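Local coordinates for protein Chains: A (Unidentified, PDB 6ZM9) that probably cleaves S-adenosylmethionine as a phage-encoded SAM lyase, and binds the product S-methyl-5'-thioadenosine, at residues K34-I37 with A38-R42. Numbering follows the deposited sequence.
Sequences KDTI and AIRKR
Asp35, Thr36 and Ile37 pair with Ile39, Arg40 and Lys41 one turn later in helix 29-43, where four successive i to i+4 bonds, from Ala38 N to Lys34 O through Lys41 N to Ile37 O, have N-H...O angles of 160° to 166°, as in a regular alpha helix. Asp35 swings CG anti to its own nitrogen (chi1 -160°), which brings OD2 within 3.6 Å of CD1 of Ile39; this is a van der Waals touch of a carboxylate oxygen on a methyl. Thr36 and Arg40 run alongside one another, with CG2 of Thr36 lying 3.8 Å from CD of Arg40, so the methyl packs on the aliphatic part of the arginine. The Thr36 hydroxyl OG1 is hydrogen-bonded to Val32 O, one turn earlier. Ile37 and Lys41 repeat the parallel arrangement: the lysine chain, extended beyond CG, passes CG2 of Ile37 with CE at 3.7 Å. Beyond its bend at chi3, Arg40 reaches the carbonyls of Pro47 and Asp48 through weak NH1 bonds; its side chain lies about 6 Å from a bound methylthioadenosine. The helix packs through Thr36 and Arg40 on strand 66-77 (Ile74, Ile76) and through Thr36 and Ile39 on helix 84-101 (Leu98, Leu94), while Ile37 and Lys41 meet Leu66 of the second subunit.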
ATOM      1  N   LYS A  34      17.075   8.455  -0.335  1.00 11.40           N
ATOM      2  CA  LYS A  34      18.192   9.151  -0.961  1.00 12.51           C
ATOM      3  C   LYS A  34      18.846   8.300  -2.041  1.00 12.43           C
ATOM      4  O   LYS A  34      19.219   8.814  -3.103  1.00 13.82           O
ATOM      5  CB  LYS A  34      19.206   9.554   0.109  1.00 14.31           C
ATOM      6  CG  LYS A  34      18.750  10.644   1.086  1.00 17.53           C
ATOM      7  CD  LYS A  34      19.826  10.893   2.145  1.00 22.66           C
ATOM      8  CE  LYS A  34      19.371  11.865   3.195  1.00 30.03           C
ATOM      9  NZ  LYS A  34      19.032  13.154   2.557  1.00 35.25           N
ATOM     10  N   ASP A  35      19.042   7.008  -1.779  1.00 12.16           N
ATOM     11  CA  ASP A  35      19.701   6.150  -2.759  1.00 12.66           C
ATOM     12  C   ASP A  35      18.834   5.995  -4.003  1.00 12.78           C
ATOM     13  O   ASP A  35      19.358   5.995  -5.128  1.00 13.61           O
ATOM     14  CB  ASP A  35      20.041   4.795  -2.135  1.00 13.44           C
ATOM     15  CG  ASP A  35      21.116   4.047  -2.888  1.00 16.55           C
ATOM     16  OD1 ASP A  35      22.140   4.661  -3.231  1.00 19.40           O
ATOM     17  OD2 ASP A  35      20.939   2.833  -3.115  1.00 15.66           O
ATOM     18  N   THR A  36      17.511   5.864  -3.820  1.00 12.36           N
ATOM     19  CA  THR A  36      16.604   5.747  -4.956  1.00 11.99           C
ATOM     20  C   THR A  36      16.647   7.006  -5.817  1.00 12.15           C
ATOM     21  O   THR A  36      16.676   6.915  -7.050  1.00 13.51           O
ATOM     22  CB  THR A  36      15.183   5.455  -4.468  1.00 12.13           C
ATOM     23  OG1 THR A  36      15.148   4.188  -3.797  1.00 12.49           O
ATOM     24  CG2 THR A  36      14.197   5.408  -5.621  1.00 14.24           C
ATOM     25  N   ILE A  37      16.636   8.188  -5.193  1.00 12.25           N
ATOM     26  CA  ILE A  37      16.719   9.432  -5.957  1.00 13.44           C
ATOM     27  C   ILE A  37      17.986   9.441  -6.800  1.00 13.10           C
ATOM     28  O   ILE A  37      17.968   9.785  -7.989  1.00 15.64           O
ATOM     29  CB  ILE A  37      16.672  10.658  -5.024  1.00 14.27           C
ATOM     30  CG1 ILE A  37      15.297  10.829  -4.388  1.00 14.62           C
ATOM     31  CG2 ILE A  37      17.095  11.932  -5.799  1.00 16.95           C
ATOM     32  CD1 ILE A  37      15.289  11.827  -3.253  1.00 16.42           C
ATOM     33  N   ALA A  38      19.112   9.069  -6.187  1.00 14.07           N
ATOM     34  CA  ALA A  38      20.390   9.091  -6.883  1.00 14.76           C
ATOM     35  C   ALA A  38      20.413   8.121  -8.056  1.00 14.46           C
ATOM     36  O   ALA A  38      20.896   8.460  -9.137  1.00 16.58           O
ATOM     37  CB  ALA A  38      21.504   8.764  -5.885  1.00 16.27           C
ATOM     38  N   ILE A  39      19.889   6.915  -7.869  1.00 14.60           N
ATOM     39  CA  ILE A  39      19.882   5.926  -8.936  1.00 13.93           C
ATOM     40  C   ILE A  39      18.999   6.398 -10.086  1.00 15.28           C
ATOM     41  O   ILE A  39      19.375   6.312 -11.262  1.00 16.52           O
ATOM     42  CB  ILE A  39      19.404   4.569  -8.396  1.00 13.98           C
ATOM     43  CG1 ILE A  39      20.424   3.957  -7.445  1.00 13.66           C
ATOM     44  CG2 ILE A  39      19.122   3.624  -9.537  1.00 16.11           C
ATOM     45  CD1 ILE A  39      19.869   2.874  -6.547  1.00 13.97           C
ATOM     46  N   ARG A  40      17.803   6.889  -9.764  1.00 14.22           N
ATOM     47  CA  ARG A  40      16.857   7.287 -10.799  1.00 15.34           C
ATOM     48  C   ARG A  40      17.351   8.511 -11.559  1.00 17.52           C
ATOM     49  O   ARG A  40      17.151   8.608 -12.775  1.00 19.66           O
ATOM     50  CB  ARG A  40      15.457   7.474 -10.199  1.00 17.37           C
ATOM     51  CG  ARG A  40      14.939   6.174  -9.561  1.00 18.00           C
ATOM     52  CD  ARG A  40      13.470   6.213  -9.245  1.00 18.77           C
ATOM     53  NE  ARG A  40      12.695   5.860 -10.426  1.00 22.91           N
ATOM     54  CZ  ARG A  40      11.425   6.181 -10.610  1.00 25.01           C
ATOM     55  NH1 ARG A  40      10.776   6.880  -9.688  1.00 26.38           N
ATOM     56  NH2 ARG A  40      10.793   5.805 -11.713  1.00 32.56           N
ATOM     57  N   LYS A  41      18.032   9.435 -10.885  1.00 18.91           N
ATOM     58  CA  LYS A  41      18.627  10.552 -11.612  1.00 20.39           C
ATOM     59  C   LYS A  41      19.651  10.063 -12.634  1.00 20.87           C
ATOM     60  O   LYS A  41      19.709  10.580 -13.759  1.00 23.33           O
ATOM     61  CB  LYS A  41      19.250  11.536 -10.635  1.00 23.70           C
ATOM     62  CG  LYS A  41      18.248  12.396  -9.876  1.00 26.44           C
ATOM     63  CD  LYS A  41      18.986  13.358  -8.951  1.00 30.37           C
ATOM     64  CE  LYS A  41      18.082  14.403  -8.314  1.00 33.66           C
ATOM     65  NZ  LYS A  41      18.814  15.153  -7.227  1.00 41.40           N
ATOM     66  N   ARG A  42      20.463   9.062 -12.277  1.00 20.60           N
ATOM     67  CA  ARG A  42      21.459   8.542 -13.216  1.00 21.08           C
ATOM     68  C   ARG A  42      20.811   7.792 -14.372  1.00 19.36           C
ATOM     69  O   ARG A  42      21.431   7.651 -15.432  1.00 21.39           O
ATOM     70  CB  ARG A  42      22.464   7.657 -12.484  1.00 23.28           C
ATOM     71  CG  ARG A  42      23.421   8.447 -11.606  1.00 26.96           C
ATOM     72  CD  ARG A  42      24.575   7.573 -11.106  1.00 31.91           C
ATOM     73  NE  ARG A  42      24.115   6.463 -10.273  1.00 36.04           N
ATOM     74  CZ  ARG A  42      24.052   6.485  -8.939  1.00 37.84           C
ATOM     75  NH1 ARG A  42      24.429   7.561  -8.256  1.00 41.07           N
ATOM     76  NH2 ARG A  42      23.621   5.414  -8.286  1.00 37.10           N
TER